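Local coordinates for protein cytochrome C2 (Rhodospirillum rubrum, PDB 3C2C) that probably carries single electrons between membrane redox partners in this photosynthetic bacterium, using a covalently attached haem whose iron changes oxidation state, at residues A68-N73 and A87-T92. Residues are numbered along the deposited sequence; the frame is centred on the assembly and turned at random.
Sequences AAYVKN and AKSKMT. Unlike the reference sequence in segment 68-73: N73 (reference Asp). With HEM (protoporphyrin IX containing Fe), chain B.
Y70, on helix 64-72, meets M91, in the irregular loop between helices 74-82 and 98-108; the two backbones stay apart and only side chains bridge them. N73 N bonds back to Y70 O at 3.0 Å, while the loop runs extended through S89 before bending at K90 and M91. With CG anti to the backbone N (chi1 -175°), the Y70 ring is carried out from the helix, its hydroxyl end lying beside the haem and the methionine. Y70 OH comes 3.5 Å from M91 SD. The sulfur sits 4.9 Å from the Y70 ring centroid, 61° off the normal, an oblique Met-aromatic contact. A tyrosine suits this place because its ring leans obliquely against the porphyrin, Y70 CE2 lying 3.7 Å from HEM C3A, while the hydroxyl of this buried residue hydrogen-bonds to Y52. Serine suits its position because the small S89 hydroxyl also bonds to Y52 and accepts a weak bond from M91 N within the loop. Methionine offers a soft thioether: M91 SD ligates the iron at 2.4 Å, with H18 as the other protein ligand. Next to it, K90 N donates to propionate HEM O2D at 2.6 Å. A leucine in place of Y70 would probably leave Y52 without this hydroxyl partner and the methionine sulfur without its aromatic neighbour. Histidine-methionine ligation is characteristic of class I cytochromes c, and the tyrosine beside the sulfur recalls the haem crevice of mitochondrial cytochrome c.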
ATOM      1  N   ALA A  68      -3.042  -2.244  -6.960  1.00  5.30           N
ATOM      2  CA  ALA A  68      -2.978  -3.596  -7.613  1.00  3.30           C
ATOM      3  C   ALA A  68      -1.564  -3.764  -7.983  1.00  9.90           C
ATOM      4  O   ALA A  68      -1.123  -4.924  -7.929  1.00 13.50           O
ATOM      5  CB  ALA A  68      -4.065  -3.953  -8.556  1.00  5.70           C
ATOM      6  N   ALA A  69      -0.954  -2.934  -8.874  1.00  9.60           N
ATOM      7  CA  ALA A  69       0.425  -3.125  -9.357  1.00 10.90           C
ATOM      8  C   ALA A  69       1.429  -3.119  -8.187  1.00 11.50           C
ATOM      9  O   ALA A  69       2.416  -3.860  -8.153  1.00 12.10           O
ATOM     10  CB  ALA A  69       0.571  -1.914 -10.212  1.00 10.10           C
ATOM     11  N   TYR A  70       1.200  -2.165  -7.246  1.00  9.70           N
ATOM     12  CA  TYR A  70       2.121  -2.133  -6.068  1.00  5.10           C
ATOM     13  C   TYR A  70       2.230  -3.432  -5.313  1.00  6.90           C
ATOM     14  O   TYR A  70       3.313  -3.872  -5.001  1.00  8.70           O
ATOM     15  CB  TYR A  70       1.544  -1.014  -5.125  1.00  3.60           C
ATOM     16  CG  TYR A  70       2.495  -0.872  -4.013  1.00  8.70           C
ATOM     17  CD1 TYR A  70       3.783  -0.342  -3.967  1.00  7.40           C
ATOM     18  CD2 TYR A  70       1.994  -1.146  -2.698  1.00  9.70           C
ATOM     19  CE1 TYR A  70       4.642  -0.182  -2.896  1.00  5.60           C
ATOM     20  CE2 TYR A  70       2.790  -1.013  -1.554  1.00 11.30           C
ATOM     21  CZ  TYR A  70       4.018  -0.353  -1.624  1.00 11.10           C
ATOM     22  OH  TYR A  70       4.719  -0.252  -0.451  1.00 12.50           O
ATOM     23  N   VAL A  71       1.007  -3.893  -4.977  1.00  8.60           N
ATOM     24  CA  VAL A  71       1.108  -5.023  -3.903  1.00  7.50           C
ATOM     25  C   VAL A  71       1.598  -6.347  -4.619  1.00 18.50           C
ATOM     26  O   VAL A  71       2.058  -7.265  -3.915  1.00 14.80           O
ATOM     27  CB  VAL A  71      -0.251  -5.398  -3.232  1.00 10.50           C
ATOM     28  CG1 VAL A  71      -0.683  -4.190  -2.450  1.00 15.40           C
ATOM     29  CG2 VAL A  71      -1.336  -5.993  -4.193  1.00 11.80           C
ATOM     30  N   LYS A  72       1.721  -6.242  -5.956  1.00 13.10           N
ATOM     31  CA  LYS A  72       2.280  -7.399  -6.667  1.00 17.80           C
ATOM     32  C   LYS A  72       3.812  -7.511  -6.558  1.00 11.40           C
ATOM     33  O   LYS A  72       4.394  -8.617  -6.622  1.00 10.50           O
ATOM     34  CB  LYS A  72       2.001  -7.593  -8.232  1.00 26.60           C
ATOM     35  CG  LYS A  72       0.622  -7.154  -8.666  1.00 32.30           C
ATOM     36  CD  LYS A  72      -0.217  -7.787  -9.908  1.00 30.10           C
ATOM     37  CE  LYS A  72      -1.254  -6.647 -10.200  1.00 17.40           C
ATOM     38  NZ  LYS A  72      -2.549  -6.804 -10.954  1.00 37.90           N
ATOM     39  N   ASN A  73       4.378  -6.320  -6.327  1.00  9.80           N
ATOM     40  CA  ASN A  73       5.918  -6.273  -6.394  1.00  5.70           C
ATOM     41  C   ASN A  73       6.195  -4.880  -6.006  1.00  5.80           C
ATOM     42  O   ASN A  73       6.337  -3.901  -6.878  1.00 12.90           O
ATOM     43  CB  ASN A  73       6.403  -6.664  -7.786  1.00 10.30           C
ATOM     44  CG  ASN A  73       7.920  -6.778  -7.811  1.00 14.90           C
ATOM     45  OD1 ASN A  73       8.614  -6.276  -6.916  1.00 15.00           O
ATOM     46  ND2 ASN A  73       8.304  -7.239  -8.960  1.00 18.30           N
ATOM     47  N   ALA A  87      15.925   3.918  -6.394  1.00 13.60           N
ATOM     48  CA  ALA A  87      14.684   3.673  -5.598  1.00 18.20           C
ATOM     49  C   ALA A  87      14.736   2.369  -4.709  1.00 12.50           C
ATOM     50  O   ALA A  87      14.942   1.235  -5.118  1.00 14.40           O
ATOM     51  CB  ALA A  87      13.343   3.962  -6.217  1.00 15.00           C
ATOM     52  N   LYS A  88      14.358   2.670  -3.380  1.00 12.20           N
ATOM     53  CA  LYS A  88      14.368   1.604  -2.408  1.00 14.40           C
ATOM     54  C   LYS A  88      12.908   1.492  -1.899  1.00 13.40           C
ATOM     55  O   LYS A  88      12.051   2.380  -1.832  1.00 12.00           O
ATOM     56  CB  LYS A  88      15.397   1.820  -1.351  1.00 27.00           C
ATOM     57  N   SER A  89      12.535   0.302  -1.485  1.00 13.40           N
ATOM     58  CA  SER A  89      11.281   0.014  -0.749  1.00  9.90           C
ATOM     59  C   SER A  89      11.734  -0.872   0.469  1.00  8.50           C
ATOM     60  O   SER A  89      12.105  -2.018   0.240  1.00 13.10           O
ATOM     61  CB  SER A  89      10.145  -0.776  -1.502  1.00 10.10           C
ATOM     62  OG  SER A  89       8.849  -0.765  -0.902  1.00 11.80           O
ATOM     63  N   LYS A  90      11.158  -0.491   1.630  1.00 10.90           N
ATOM     64  CA  LYS A  90      11.252  -1.330   2.898  1.00 10.00           C
ATOM     65  C   LYS A  90      10.178  -2.388   2.941  1.00 12.40           C
ATOM     66  O   LYS A  90      10.300  -3.327   3.733  1.00  9.60           O
ATOM     67  CB  LYS A  90      11.139  -0.339   4.117  1.00  6.90           C
ATOM     68  CG  LYS A  90      12.584   0.125   4.400  1.00 14.10           C
ATOM     69  CD  LYS A  90      12.713   1.318   5.163  1.00 10.60           C
ATOM     70  CE  LYS A  90      11.940   2.525   5.144  1.00 20.90           C
ATOM     71  NZ  LYS A  90      12.788   3.578   6.074  1.00 24.00           N
ATOM     72  N   MET A  91       9.112  -2.390   2.057  1.00  4.90           N
ATOM     73  CA  MET A  91       8.059  -3.395   2.101  1.00  8.10           C
ATOM     74  C   MET A  91       8.544  -4.834   1.823  1.00 19.90           C
ATOM     75  O   MET A  91       8.913  -5.794   2.512  1.00 21.20           O
ATOM     76  CB  MET A  91       6.698  -3.011   1.687  1.00  6.80           C
ATOM     77  CG  MET A  91       5.751  -4.120   1.479  1.00  2.00           C
ATOM     78  SD  MET A  91       4.165  -3.194   1.290  1.00  6.80           S
ATOM     79  CE  MET A  91       3.167  -4.582   0.693  1.00  3.70           C
ATOM     80  N   THR A  92       8.597  -4.988   0.411  1.00 13.40           N
ATOM     81  CA  THR A  92       9.292  -6.388   0.221  1.00 24.00           C
ATOM     82  C   THR A  92       8.275  -7.576   0.143  1.00 25.90           C
ATOM     83  O   THR A  92       8.328  -7.805  -1.292  1.00 26.50           O
ATOM     84  CB  THR A  92      10.169  -6.812   1.594  1.00 21.80           C
TER
HETATM   85  CHA HEM B 113       4.086   0.573   2.878  1.00  2.00           C
HETATM   86  CHB HEM B 113       0.070  -2.070   1.808  1.00  2.00           C
HETATM   87  CHC HEM B 113       2.228  -5.996   3.832  1.00  2.00           C
HETATM   88  CHD HEM B 113       5.946  -3.301   5.271  1.00  2.10           C
HETATM   89  C1A HEM B 113       2.864   0.090   2.367  1.00  4.30           C
HETATM   90  C2A HEM B 113       1.976   0.890   1.548  1.00  6.60           C
HETATM   91  C3A HEM B 113       0.846   0.222   1.361  1.00  3.10           C
HETATM   92  C4A HEM B 113       1.051  -1.147   1.849  1.00  2.00           C
HETATM   93  CMA HEM B 113      -0.375   0.678   0.446  1.00  3.10           C
HETATM   94  CAA HEM B 113       2.289   2.404   1.141  1.00  7.00           C
HETATM   95  CBA HEM B 113       1.536   3.522   1.951  1.00  3.80           C
HETATM   96  CGA HEM B 113       1.947   4.906   1.596  1.00  3.60           C
HETATM   97  O1A HEM B 113       2.476   5.165   0.424  1.00  5.20           O
HETATM   98  O2A HEM B 113       1.561   5.774   2.395  1.00  5.10           O
HETATM   99  C1B HEM B 113       0.319  -3.330   2.449  1.00  2.60           C
HETATM  100  C2B HEM B 113      -0.578  -4.429   2.300  1.00  4.10           C
HETATM  101  C3B HEM B 113       0.090  -5.473   2.837  1.00  3.80           C
HETATM  102  C4B HEM B 113       1.403  -5.143   3.185  1.00  2.00           C
HETATM  103  CMB HEM B 113      -2.075  -4.302   1.838  1.00  3.50           C
HETATM  104  CAB HEM B 113      -0.381  -7.012   2.828  1.00  6.00           C
HETATM  105  CBB HEM B 113      -1.133  -7.502   1.684  1.00  5.10           C
HETATM  106  C1C HEM B 113       3.388  -5.584   4.337  1.00  3.80           C
HETATM  107  C2C HEM B 113       4.316  -6.460   5.230  1.00  3.30           C
HETATM  108  C3C HEM B 113       5.394  -5.730   5.466  1.00  4.80           C
HETATM  109  C4C HEM B 113       5.063  -4.339   5.122  1.00  2.80           C
HETATM  110  CMC HEM B 113       4.052  -7.960   5.233  1.00  2.70           C
HETATM  111  CAC HEM B 113       6.683  -6.123   6.234  1.00 11.30           C
HETATM  112  CBC HEM B 113       7.332  -7.319   6.116  1.00 13.30           C
HETATM  113  C1D HEM B 113       5.794  -2.052   4.705  1.00  2.40           C
HETATM  114  C2D HEM B 113       6.723  -0.977   4.791  1.00  3.40           C
HETATM  115  C3D HEM B 113       6.208   0.089   4.149  1.00  5.70           C
HETATM  116  C4D HEM B 113       4.987  -0.286   3.543  1.00  3.00           C
HETATM  117  CMD HEM B 113       8.061  -1.181   5.608  1.00  7.60           C
HETATM  118  CAD HEM B 113       6.902   1.474   3.912  1.00  3.60           C
HETATM  119  CBD HEM B 113       7.939   1.220   2.825  1.00  5.30           C
HETATM  120  CGD HEM B 113       9.061   2.228   2.714  1.00 10.90           C
HETATM  121  O1D HEM B 113       8.884   3.426   3.064  1.00  7.10           O
HETATM  122  O2D HEM B 113      10.149   1.831   2.103  1.00 10.30           O
HETATM  123  NA  HEM B 113       2.252  -1.096   2.525  1.00  3.60           N
HETATM  124  NB  HEM B 113       1.577  -3.816   2.901  1.00  2.00           N
HETATM  125  NC  HEM B 113       3.931  -4.340   4.318  1.00  2.90           N
HETATM  126  ND  HEM B 113       4.716  -1.663   3.894  1.00  2.30           N
HETATM  127 FE   HEM B 113       3.124  -2.712   3.437  1.00  7.20          FE